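Local coordinates for protein peptide amidase (Stenotrophomonas maltophilia, PDB 1M22) that probably hydrolyses amide bonds, including peptide amides, as a serine-dependent hydrolase of the amidase signature family, at residues A[19-24]-A[67-72]; A[7-12]-A[174-179]; A[316-321]-A[394-399]. All coordinates share one frame; numbering follows the deposited sequence.

Interaction 1: A[19-24]-A[67-72]; sequences RMTAGE and RERRDG
The guanidinium group of Arg69 lies flat against the end of helix 13-21, with one face set over Met20. Met20 CB stands 3.6 Å above its plane, over the centre of the group, and the two side chains cross at about a right angle. The Met20 side chain continues past this point, its SD passing 4.0 Å from Arg69 NH2. On the Thr21 side, Arg69 NH1 gives Thr21 OG1 a weak hydrogen bond of 3.3 Å, bent to 133° at the proton and arriving obliquely to the guanidinium plane. Firmer polar partners come from one turn back in the same helix: Gln17 accepts from Arg69 NH2 through OE1, and its carbonyl O is bonded to Thr21 OG1. Arg69 spans the distance because its chain leaves the backbone extended, CG opposite the backbone N (chi1 -177°), and bends at chi3 (-66°). Arg69 also touches the loop residues Leu74 and His79, while Met20 packs on Ile81. Two helix ends thus meet here, those of helices 13-21 and 58-70. Each closes in a Schellman motif, with Gly23 and Gly72 taking the positive phi just after the last turn.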
ATOM      1  N   ARG A  19      25.841   3.368  -4.962  1.00 11.77           N
ATOM      2  CA  ARG A  19      26.754   2.253  -5.192  1.00 13.17           C
ATOM      3  C   ARG A  19      26.866   1.917  -6.676  1.00 13.45           C
ATOM      4  O   ARG A  19      27.964   1.684  -7.183  1.00 15.53           O
ATOM      5  CB  ARG A  19      26.297   1.013  -4.424  1.00 14.01           C
ATOM      6  CG  ARG A  19      26.298   1.171  -2.917  1.00 16.90           C
ATOM      7  CD  ARG A  19      25.895  -0.131  -2.243  1.00 21.08           C
ATOM      8  NE  ARG A  19      25.748   0.009  -0.798  1.00 23.76           N
ATOM      9  CZ  ARG A  19      25.517  -1.007   0.028  1.00 24.27           C
ATOM     10  NH1 ARG A  19      25.409  -2.240  -0.447  1.00 25.62           N
ATOM     11  NH2 ARG A  19      25.391  -0.788   1.329  1.00 26.09           N
ATOM     12  N   MET A  20      25.733   1.886  -7.373  1.00 11.31           N
ATOM     13  CA  MET A  20      25.745   1.580  -8.797  1.00 12.05           C
ATOM     14  C   MET A  20      26.421   2.702  -9.576  1.00 12.73           C
ATOM     15  O   MET A  20      27.160   2.452 -10.526  1.00 15.07           O
ATOM     16  CB  MET A  20      24.316   1.367  -9.318  1.00 11.71           C
ATOM     17  CG  MET A  20      23.641   0.108  -8.778  1.00 11.49           C
ATOM     18  SD  MET A  20      22.068  -0.297  -9.590  1.00 13.70           S
ATOM     19  CE  MET A  20      20.942   0.810  -8.743  1.00 12.91           C
ATOM     20  N   THR A  21      26.179   3.940  -9.159  1.00 12.11           N
ATOM     21  CA  THR A  21      26.765   5.099  -9.822  1.00 13.33           C
ATOM     22  C   THR A  21      28.280   5.155  -9.616  1.00 14.89           C
ATOM     23  O   THR A  21      29.004   5.722 -10.437  1.00 17.16           O
ATOM     24  CB  THR A  21      26.107   6.401  -9.310  1.00 13.74           C
ATOM     25  OG1 THR A  21      24.704   6.359  -9.600  1.00 14.50           O
ATOM     26  CG2 THR A  21      26.717   7.625  -9.984  1.00 14.82           C
ATOM     27  N   ALA A  22      28.756   4.554  -8.530  1.00 16.23           N
ATOM     28  CA  ALA A  22      30.185   4.533  -8.230  1.00 16.51           C
ATOM     29  C   ALA A  22      30.853   3.315  -8.865  1.00 18.64           C
ATOM     30  O   ALA A  22      32.065   3.131  -8.750  1.00 19.92           O
ATOM     31  CB  ALA A  22      30.403   4.520  -6.725  1.00 16.85           C
ATOM     32  N   GLY A  23      30.053   2.486  -9.529  1.00 17.97           N
ATOM     33  CA  GLY A  23      30.578   1.300 -10.184  1.00 19.13           C
ATOM     34  C   GLY A  23      30.901   0.139  -9.261  1.00 20.27           C
ATOM     35  O   GLY A  23      31.626  -0.779  -9.647  1.00 21.65           O
ATOM     36  N   GLU A  24      30.368   0.167  -8.045  1.00 18.68           N
ATOM     37  CA  GLU A  24      30.623  -0.904  -7.088  1.00 18.85           C
ATOM     38  C   GLU A  24      29.491  -1.923  -7.056  1.00 17.25           C
ATOM     39  O   GLU A  24      29.561  -2.924  -6.344  1.00 19.11           O
ATOM     40  CB  GLU A  24      30.825  -0.329  -5.685  1.00 22.75           C
ATOM     41  CG  GLU A  24      32.054   0.548  -5.548  1.00 29.31           C
ATOM     42  CD  GLU A  24      32.373   0.877  -4.105  1.00 33.16           C
ATOM     43  OE1 GLU A  24      32.656  -0.063  -3.332  1.00 36.19           O
ATOM     44  OE2 GLU A  24      32.339   2.072  -3.743  1.00 36.75           O
ATOM     45  N   ARG A  67      23.476  -1.705 -19.324  1.00 11.15           N
ATOM     46  CA  ARG A  67      24.066  -1.302 -20.597  1.00 12.13           C
ATOM     47  C   ARG A  67      23.866   0.204 -20.774  1.00 13.02           C
ATOM     48  O   ARG A  67      24.778   0.917 -21.199  1.00 13.69           O
ATOM     49  CB  ARG A  67      23.428  -2.065 -21.765  1.00 12.96           C
ATOM     50  CG  ARG A  67      24.002  -3.468 -21.982  1.00 13.79           C
ATOM     51  CD  ARG A  67      23.464  -4.109 -23.259  1.00 15.95           C
ATOM     52  NE  ARG A  67      22.096  -4.600 -23.113  1.00 17.02           N
ATOM     53  CZ  ARG A  67      21.769  -5.753 -22.537  1.00 15.93           C
ATOM     54  NH1 ARG A  67      22.709  -6.552 -22.049  1.00 15.06           N
ATOM     55  NH2 ARG A  67      20.496  -6.106 -22.446  1.00 16.53           N
ATOM     56  N   GLU A  68      22.675   0.689 -20.432  1.00 11.63           N
ATOM     57  CA  GLU A  68      22.382   2.115 -20.547  1.00 12.30           C
ATOM     58  C   GLU A  68      23.315   2.908 -19.636  1.00 14.09           C
ATOM     59  O   GLU A  68      23.830   3.956 -20.025  1.00 14.26           O
ATOM     60  CB  GLU A  68      20.922   2.396 -20.176  1.00 13.61           C
ATOM     61  CG  GLU A  68      19.914   1.737 -21.106  1.00 12.50           C
ATOM     62  CD  GLU A  68      18.477   1.908 -20.647  1.00 15.42           C
ATOM     63  OE1 GLU A  68      18.252   2.115 -19.434  1.00 15.42           O
ATOM     64  OE2 GLU A  68      17.567   1.817 -21.497  1.00 15.66           O
ATOM     65  N   ARG A  69      23.538   2.406 -18.425  1.00 12.23           N
ATOM     66  CA  ARG A  69      24.422   3.087 -17.488  1.00 14.21           C
ATOM     67  C   ARG A  69      25.835   3.170 -18.064  1.00 14.87           C
ATOM     68  O   ARG A  69      26.459   4.230 -18.040  1.00 17.39           O
ATOM     69  CB  ARG A  69      24.454   2.354 -16.143  1.00 14.60           C
ATOM     70  CG  ARG A  69      25.309   3.046 -15.084  1.00 14.80           C
ATOM     71  CD  ARG A  69      25.325   2.267 -13.774  1.00 16.13           C
ATOM     72  NE  ARG A  69      24.015   2.222 -13.127  1.00 13.95           N
ATOM     73  CZ  ARG A  69      23.508   3.198 -12.377  1.00 14.66           C
ATOM     74  NH1 ARG A  69      24.194   4.314 -12.165  1.00 15.60           N
ATOM     75  NH2 ARG A  69      22.310   3.052 -11.830  1.00 13.90           N
ATOM     76  N   ARG A  70      26.333   2.053 -18.589  1.00 16.23           N
ATOM     77  CA  ARG A  70      27.672   2.028 -19.165  1.00 18.77           C
ATOM     78  C   ARG A  70      27.755   2.949 -20.382  1.00 19.63           C
ATOM     79  O   ARG A  70      28.836   3.416 -20.743  1.00 21.21           O
ATOM     80  CB  ARG A  70      28.063   0.597 -19.561  1.00 19.83           C
ATOM     81  CG  ARG A  70      28.031  -0.403 -18.403  1.00 23.63           C
ATOM     82  CD  ARG A  70      28.920  -1.618 -18.669  1.00 24.57           C
ATOM     83  NE  ARG A  70      28.480  -2.417 -19.810  1.00 26.52           N
ATOM     84  CZ  ARG A  70      27.441  -3.248 -19.795  1.00 27.36           C
ATOM     85  NH1 ARG A  70      26.722  -3.400 -18.694  1.00 25.93           N
ATOM     86  NH2 ARG A  70      27.121  -3.930 -20.887  1.00 28.05           N
ATOM     87  N   ASP A  71      26.608   3.216 -21.001  1.00 19.61           N
ATOM     88  CA  ASP A  71      26.541   4.082 -22.176  1.00 22.21           C
ATOM     89  C   ASP A  71      26.315   5.539 -21.778  1.00 23.00           C
ATOM     90  O   ASP A  71      26.289   6.428 -22.631  1.00 24.06           O
ATOM     91  CB  ASP A  71      25.412   3.618 -23.102  1.00 25.24           C
ATOM     92  CG  ASP A  71      25.448   4.300 -24.455  1.00 29.66           C
ATOM     93  OD1 ASP A  71      26.489   4.214 -25.141  1.00 33.12           O
ATOM     94  OD2 ASP A  71      24.435   4.919 -24.837  1.00 32.11           O
ATOM     95  N   GLY A  72      26.146   5.776 -20.481  1.00 22.57           N
ATOM     96  CA  GLY A  72      25.930   7.127 -19.992  1.00 23.27           C
ATOM     97  C   GLY A  72      24.524   7.653 -20.216  1.00 23.26           C
ATOM     98  O   GLY A  72      24.328   8.857 -20.388  1.00 24.11           O
TER

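Interaction 2: A[7-12]-A[174-179]; sequences PYAETD and AANLAS
Glu10 and Asn176 meet through their polar ends, their side chains crossing at about a right angle and the carboxylate plane turned 84° from the amide plane. Glu10 OE2 lies 2.9 Å from the atom modelled as Asn176 OD1, and Glu10 N lies 3.0 Å from the one modelled as ND2. The amide is probably turned over in the model; in the reverse orientation both approaches may be hydrogen bonds. The Glu10 chain starts away from Asn176 and folds back at chi2 (-56°), which brings OE2 over to the amide, while its OE1 forms a salt bridge with Arg487. The Asn176 amide also lies against the backbone at Ala9, whose CA is 3.5 Å from the modelled ND2. Ala9 and Glu10 are the central residues of a type II turn from Tyr8 to Thr11, closed by Thr11 N bonding to Tyr8 O at 3.1 Å. Farther along, one water bridges Thr11 O and Ser179 OG, 2.7 Å from each. The contact thereby joins the loop leading into helix 13-21 to the link between helix 167-174, which Asn176 ends as the C-prime residue of a Schellman motif, and strand 180-185 of the central sheet.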
ATOM      1  N   PRO A   7      23.830  -8.726   1.919  1.00 22.04           N
ATOM      2  CA  PRO A   7      24.593  -7.503   1.650  1.00 21.21           C
ATOM      3  C   PRO A   7      23.796  -6.243   1.322  1.00 20.61           C
ATOM      4  O   PRO A   7      24.338  -5.140   1.359  1.00 22.00           O
ATOM      5  CB  PRO A   7      25.513  -7.920   0.504  1.00 22.58           C
ATOM      6  CG  PRO A   7      24.689  -8.927  -0.231  1.00 24.46           C
ATOM      7  CD  PRO A   7      24.114  -9.751   0.898  1.00 22.54           C
ATOM      8  N   TYR A   8      22.514  -6.396   1.007  1.00 17.33           N
ATOM      9  CA  TYR A   8      21.695  -5.236   0.664  1.00 16.09           C
ATOM     10  C   TYR A   8      20.563  -5.016   1.653  1.00 14.85           C
ATOM     11  O   TYR A   8      19.715  -4.149   1.455  1.00 14.52           O
ATOM     12  CB  TYR A   8      21.136  -5.407  -0.750  1.00 15.82           C
ATOM     13  CG  TYR A   8      22.200  -5.819  -1.738  1.00 15.70           C
ATOM     14  CD1 TYR A   8      23.279  -4.983  -2.018  1.00 16.88           C
ATOM     15  CD2 TYR A   8      22.170  -7.077  -2.336  1.00 16.54           C
ATOM     16  CE1 TYR A   8      24.307  -5.392  -2.864  1.00 17.17           C
ATOM     17  CE2 TYR A   8      23.191  -7.496  -3.184  1.00 17.09           C
ATOM     18  CZ  TYR A   8      24.256  -6.649  -3.441  1.00 17.95           C
ATOM     19  OH  TYR A   8      25.277  -7.073  -4.261  1.00 19.62           O
ATOM     20  N   ALA A   9      20.559  -5.793   2.728  1.00 14.39           N
ATOM     21  CA  ALA A   9      19.517  -5.666   3.734  1.00 13.22           C
ATOM     22  C   ALA A   9      19.464  -4.257   4.315  1.00 13.91           C
ATOM     23  O   ALA A   9      20.490  -3.670   4.658  1.00 15.36           O
ATOM     24  CB  ALA A   9      19.744  -6.679   4.848  1.00 16.07           C
ATOM     25  N   GLU A  10      18.253  -3.720   4.404  1.00 11.86           N
ATOM     26  CA  GLU A  10      18.013  -2.391   4.959  1.00 13.18           C
ATOM     27  C   GLU A  10      18.731  -1.251   4.242  1.00 14.23           C
ATOM     28  O   GLU A  10      18.893  -0.172   4.809  1.00 17.52           O
ATOM     29  CB  GLU A  10      18.400  -2.364   6.443  1.00 12.73           C
ATOM     30  CG  GLU A  10      17.769  -3.468   7.278  1.00 13.28           C
ATOM     31  CD  GLU A  10      16.257  -3.486   7.179  1.00 11.64           C
ATOM     32  OE1 GLU A  10      15.626  -2.445   7.462  1.00 13.09           O
ATOM     33  OE2 GLU A  10      15.703  -4.544   6.819  1.00 10.76           O
ATOM     34  N   THR A  11      19.153  -1.478   3.003  1.00 13.19           N
ATOM     35  CA  THR A  11      19.854  -0.442   2.249  1.00 13.10           C
ATOM     36  C   THR A  11      18.873   0.417   1.456  1.00 12.25           C
ATOM     37  O   THR A  11      18.093  -0.096   0.653  1.00 14.31           O
ATOM     38  CB  THR A  11      20.881  -1.062   1.284  1.00 13.49           C
ATOM     39  OG1 THR A  11      21.746  -1.941   2.015  1.00 17.69           O
ATOM     40  CG2 THR A  11      21.724   0.027   0.632  1.00 15.26           C
ATOM     41  N   ASP A  12      18.921   1.726   1.690  1.00 11.72           N
ATOM     42  CA  ASP A  12      18.031   2.672   1.020  1.00 11.77           C
ATOM     43  C   ASP A  12      18.266   2.784  -0.479  1.00 10.46           C
ATOM     44  O   ASP A  12      19.357   2.507  -0.981  1.00  9.92           O
ATOM     45  CB  ASP A  12      18.165   4.068   1.639  1.00 13.98           C
ATOM     46  CG  ASP A  12      17.692   4.120   3.074  1.00 19.49           C
ATOM     47  OD1 ASP A  12      16.560   3.674   3.341  1.00 19.14           O
ATOM     48  OD2 ASP A  12      18.451   4.613   3.936  1.00 23.23           O
ATOM     49  N   ALA A 174       9.610  -5.944   3.940  1.00  5.52           N
ATOM     50  CA  ALA A 174      10.097  -6.233   5.288  1.00  5.34           C
ATOM     51  C   ALA A 174      11.170  -7.315   5.297  1.00  5.05           C
ATOM     52  O   ALA A 174      12.077  -7.284   6.128  1.00  6.63           O
ATOM     53  CB  ALA A 174       8.936  -6.658   6.177  1.00  6.67           C
ATOM     54  N   ALA A 175      11.050  -8.269   4.377  1.00  5.82           N
ATOM     55  CA  ALA A 175      11.983  -9.391   4.276  1.00  6.50           C
ATOM     56  C   ALA A 175      13.120  -9.138   3.296  1.00  6.58           C
ATOM     57  O   ALA A 175      13.891 -10.042   2.995  1.00  7.85           O
ATOM     58  CB  ALA A 175      11.224 -10.655   3.874  1.00  7.50           C
ATOM     59  N   ASN A 176      13.224  -7.910   2.804  1.00  6.59           N
ATOM     60  CA  ASN A 176      14.269  -7.545   1.854  1.00  6.35           C
ATOM     61  C   ASN A 176      14.289  -8.416   0.593  1.00  6.73           C
ATOM     62  O   ASN A 176      15.354  -8.837   0.123  1.00  7.96           O
ATOM     63  CB  ASN A 176      15.646  -7.553   2.536  1.00  7.22           C
ATOM     64  CG  ASN A 176      15.831  -6.379   3.486  1.00  8.48           C
ATOM     65  OD1 ASN A 176      15.666  -6.509   4.702  1.00 12.17           O
ATOM     66  ND2 ASN A 176      16.168  -5.222   2.933  1.00  7.06           N
ATOM     67  N   LEU A 177      13.104  -8.668   0.041  1.00  7.00           N
ATOM     68  CA  LEU A 177      12.970  -9.449  -1.184  1.00  7.40           C
ATOM     69  C   LEU A 177      13.031  -8.533  -2.407  1.00  6.78           C
ATOM     70  O   LEU A 177      13.045  -8.998  -3.543  1.00  7.79           O
ATOM     71  CB  LEU A 177      11.650 -10.222  -1.194  1.00  7.43           C
ATOM     72  CG  LEU A 177      11.403 -11.199  -0.044  1.00  7.45           C
ATOM     73  CD1 LEU A 177      10.123 -11.969  -0.319  1.00  9.11           C
ATOM     74  CD2 LEU A 177      12.573 -12.162   0.103  1.00  9.00           C
ATOM     75  N   ALA A 178      13.041  -7.226  -2.158  1.00  6.67           N
ATOM     76  CA  ALA A 178      13.133  -6.217  -3.208  1.00  6.77           C
ATOM     77  C   ALA A 178      13.499  -4.903  -2.535  1.00  6.37           C
ATOM     78  O   ALA A 178      13.461  -4.799  -1.312  1.00  6.85           O
ATOM     79  CB  ALA A 178      11.805  -6.079  -3.942  1.00  8.87           C
ATOM     80  N   SER A 179      13.862  -3.903  -3.330  1.00  6.63           N
ATOM     81  CA  SER A 179      14.215  -2.601  -2.776  1.00  7.41           C
ATOM     82  C   SER A 179      12.972  -1.914  -2.228  1.00  7.11           C
ATOM     83  O   SER A 179      12.962  -1.453  -1.088  1.00  7.20           O
ATOM     84  CB  SER A 179      14.849  -1.722  -3.853  1.00  7.99           C
ATOM     85  OG  SER A 179      14.974  -0.384  -3.407  1.00 10.67           O
TER
HETATM   86  O   HOH W   1      15.945   0.134  -0.927  1.00 10.94           O

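Interaction 3: A[316-321]-A[394-399]; sequences GAWAEA and RLAGPE
Trp318 lays one face of its indole over Ala396, whose CB sits 4.0 Å from the centroid of the six-membered ring and 21° off the ring normal, a CH-pi contact. A type I turn from Gly316 to Ala319 leads into helix 319-340, and Trp318, just ahead of that helix, packs on the flank of helix 383-407. The methyl sits off-centre, nearest CE3 and CD2, and Trp318 CE3 also comes to 3.7 Å from Ala396 CA. Across the indole, Gly316 N stands over the opposite face, 3.5 Å above the plane, so the ring is sandwiched between its own turn and the neighbouring helix. A chi1 of 57° places CG between the backbone N and the carbonyl carbon, folding the ring back against Gly316. Its polar end is held elsewhere, NE1 bonding to Ser437 OG, and helix 436-442 packs on both Trp318 and Ala396 through Val441.

Beside the ring, Leu395 carries the contact outward. Its CB lies near Trp318 CE3, and its CD1 reaches the turn itself, 3.8 Å from Ala317 O and 4.2 Å from Ala317 CB. No hydrogen bond crosses between the two segments; the side chains meet through apolar contacts. Just past Ala396, helix 383-407 widens into a pi-type turn and is kinked at Pro398. Glu399 N there reaches back five residues to Arg394 O, and the same two residues form a salt bridge between their side chains, Arg394 NH1 to Glu399 OE1, at 2.8 Å.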
ATOM      1  N   GLY A 316     -16.114   7.024  12.324  1.00 17.34           N
ATOM      2  CA  GLY A 316     -16.873   5.844  11.937  1.00 18.18           C
ATOM      3  C   GLY A 316     -18.306   6.051  11.480  1.00 17.40           C
ATOM      4  O   GLY A 316     -18.983   5.087  11.123  1.00 18.45           O
ATOM      5  N   ALA A 317     -18.775   7.295  11.474  1.00 17.07           N
ATOM      6  CA  ALA A 317     -20.149   7.588  11.069  1.00 16.55           C
ATOM      7  C   ALA A 317     -20.422   7.271   9.602  1.00 16.25           C
ATOM      8  O   ALA A 317     -21.573   7.138   9.188  1.00 16.53           O
ATOM      9  CB  ALA A 317     -20.470   9.052  11.348  1.00 17.88           C
ATOM     10  N   TRP A 318     -19.354   7.138   8.824  1.00 14.06           N
ATOM     11  CA  TRP A 318     -19.448   6.861   7.394  1.00 12.17           C
ATOM     12  C   TRP A 318     -19.478   5.376   7.039  1.00 12.69           C
ATOM     13  O   TRP A 318     -19.565   5.025   5.868  1.00 12.01           O
ATOM     14  CB  TRP A 318     -18.258   7.509   6.689  1.00 12.41           C
ATOM     15  CG  TRP A 318     -16.947   7.040   7.251  1.00 11.53           C
ATOM     16  CD1 TRP A 318     -16.342   5.831   7.036  1.00 11.70           C
ATOM     17  CD2 TRP A 318     -16.113   7.747   8.173  1.00 11.96           C
ATOM     18  NE1 TRP A 318     -15.182   5.746   7.769  1.00 12.08           N
ATOM     19  CE2 TRP A 318     -15.018   6.906   8.477  1.00 12.78           C
ATOM     20  CE3 TRP A 318     -16.183   9.012   8.774  1.00 12.11           C
ATOM     21  CZ2 TRP A 318     -14.001   7.291   9.358  1.00 13.80           C
ATOM     22  CZ3 TRP A 318     -15.171   9.393   9.649  1.00 13.66           C
ATOM     23  CH2 TRP A 318     -14.094   8.535   9.932  1.00 13.09           C
ATOM     24  N   ALA A 319     -19.404   4.508   8.042  1.00 12.36           N
ATOM     25  CA  ALA A 319     -19.383   3.064   7.811  1.00 12.79           C
ATOM     26  C   ALA A 319     -20.433   2.532   6.834  1.00 11.85           C
ATOM     27  O   ALA A 319     -20.097   1.852   5.863  1.00 12.76           O
ATOM     28  CB  ALA A 319     -19.494   2.326   9.139  1.00 14.25           C
ATOM     29  N   GLU A 320     -21.702   2.831   7.093  1.00 12.96           N
ATOM     30  CA  GLU A 320     -22.787   2.359   6.239  1.00 13.68           C
ATOM     31  C   GLU A 320     -22.718   2.921   4.822  1.00 12.43           C
ATOM     32  O   GLU A 320     -22.891   2.190   3.845  1.00 12.49           O
ATOM     33  CB  GLU A 320     -24.135   2.707   6.877  1.00 18.19           C
ATOM     34  CG  GLU A 320     -25.342   2.249   6.082  1.00 25.57           C
ATOM     35  CD  GLU A 320     -26.638   2.405   6.854  1.00 29.70           C
ATOM     36  OE1 GLU A 320     -26.943   3.535   7.293  1.00 31.78           O
ATOM     37  OE2 GLU A 320     -27.352   1.396   7.020  1.00 33.47           O
ATOM     38  N   ALA A 321     -22.468   4.222   4.712  1.00 10.81           N
ATOM     39  CA  ALA A 321     -22.376   4.868   3.409  1.00 10.29           C
ATOM     40  C   ALA A 321     -21.211   4.293   2.608  1.00  9.84           C
ATOM     41  O   ALA A 321     -21.320   4.092   1.396  1.00  9.36           O
ATOM     42  CB  ALA A 321     -22.199   6.375   3.583  1.00 10.87           C
ATOM     43  N   ARG A 394     -18.094  13.511   2.715  1.00 11.64           N
ATOM     44  CA  ARG A 394     -18.327  14.660   3.583  1.00 11.65           C
ATOM     45  C   ARG A 394     -18.005  14.380   5.051  1.00 10.82           C
ATOM     46  O   ARG A 394     -17.326  15.167   5.707  1.00 11.51           O
ATOM     47  CB  ARG A 394     -19.786  15.109   3.456  1.00 13.40           C
ATOM     48  CG  ARG A 394     -20.199  16.205   4.424  1.00 15.08           C
ATOM     49  CD  ARG A 394     -21.621  16.680   4.135  1.00 15.28           C
ATOM     50  NE  ARG A 394     -22.599  15.596   4.214  1.00 18.94           N
ATOM     51  CZ  ARG A 394     -23.008  15.032   5.346  1.00 18.27           C
ATOM     52  NH1 ARG A 394     -22.529  15.447   6.510  1.00 21.75           N
ATOM     53  NH2 ARG A 394     -23.897  14.048   5.313  1.00 21.25           N
ATOM     54  N   LEU A 395     -18.494  13.256   5.560  1.00 10.35           N
ATOM     55  CA  LEU A 395     -18.278  12.889   6.953  1.00 10.76           C
ATOM     56  C   LEU A 395     -16.823  12.630   7.327  1.00  9.95           C
ATOM     57  O   LEU A 395     -16.384  13.002   8.414  1.00 10.23           O
ATOM     58  CB  LEU A 395     -19.110  11.653   7.306  1.00 12.76           C
ATOM     59  CG  LEU A 395     -20.632  11.826   7.290  1.00 14.12           C
ATOM     60  CD1 LEU A 395     -21.298  10.471   7.430  1.00 15.39           C
ATOM     61  CD2 LEU A 395     -21.064  12.760   8.412  1.00 15.56           C
ATOM     62  N   ALA A 396     -16.080  11.995   6.427  1.00  9.99           N
ATOM     63  CA  ALA A 396     -14.682  11.667   6.684  1.00  8.50           C
ATOM     64  C   ALA A 396     -13.713  12.808   6.396  1.00  8.22           C
ATOM     65  O   ALA A 396     -12.693  12.945   7.071  1.00  9.03           O
ATOM     66  CB  ALA A 396     -14.285  10.439   5.870  1.00  8.82           C
ATOM     67  N   GLY A 397     -14.030  13.620   5.393  1.00  8.07           N
ATOM     68  CA  GLY A 397     -13.149  14.719   5.028  1.00  9.39           C
ATOM     69  C   GLY A 397     -13.502  16.061   5.646  1.00  9.25           C
ATOM     70  O   GLY A 397     -13.071  16.361   6.760  1.00 10.47           O
ATOM     71  N   PRO A 398     -14.290  16.891   4.945  1.00 11.22           N
ATOM     72  CA  PRO A 398     -14.685  18.210   5.448  1.00 12.18           C
ATOM     73  C   PRO A 398     -15.174  18.245   6.896  1.00 12.26           C
ATOM     74  O   PRO A 398     -14.770  19.110   7.672  1.00 14.47           O
ATOM     75  CB  PRO A 398     -15.769  18.634   4.462  1.00 14.47           C
ATOM     76  CG  PRO A 398     -15.276  18.056   3.183  1.00 14.88           C
ATOM     77  CD  PRO A 398     -14.845  16.662   3.599  1.00 11.72           C
ATOM     78  N   GLU A 399     -16.038  17.303   7.259  1.00 11.54           N
ATOM     79  CA  GLU A 399     -16.588  17.259   8.605  1.00 12.48           C
ATOM     80  C   GLU A 399     -15.905  16.241   9.514  1.00 10.82           C
ATOM     81  O   GLU A 399     -16.351  15.997  10.636  1.00 13.67           O
ATOM     82  CB  GLU A 399     -18.094  16.992   8.524  1.00 14.00           C
ATOM     83  CG  GLU A 399     -18.874  18.177   7.957  1.00 17.77           C
ATOM     84  CD  GLU A 399     -20.305  17.835   7.581  1.00 20.36           C
ATOM     85  OE1 GLU A 399     -20.905  16.953   8.228  1.00 23.91           O
ATOM     86  OE2 GLU A 399     -20.835  18.465   6.642  1.00 23.66           O
TER

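Interactions 1 and 2 share helix 13-21: interaction 2 holds the loop that leads into it, interaction 1 its far end, and Arg19 of the helix packs back on Pro7, Tyr8 and Thr11. Interaction 3 is on the opposite side of the molecule, its centre about 38 Å from that of interaction 2 and about 50 Å from that of interaction 1. All three are partly buried. Interaction 1, farthest out, mixes an arginine face on aliphatic carbon with a weak hydrogen bond; interaction 2, nearest the chain's centre, depends on polar groups and a water beside the central sheet; interaction 3 is apolar, with an indole held between its own turn and a helix flank.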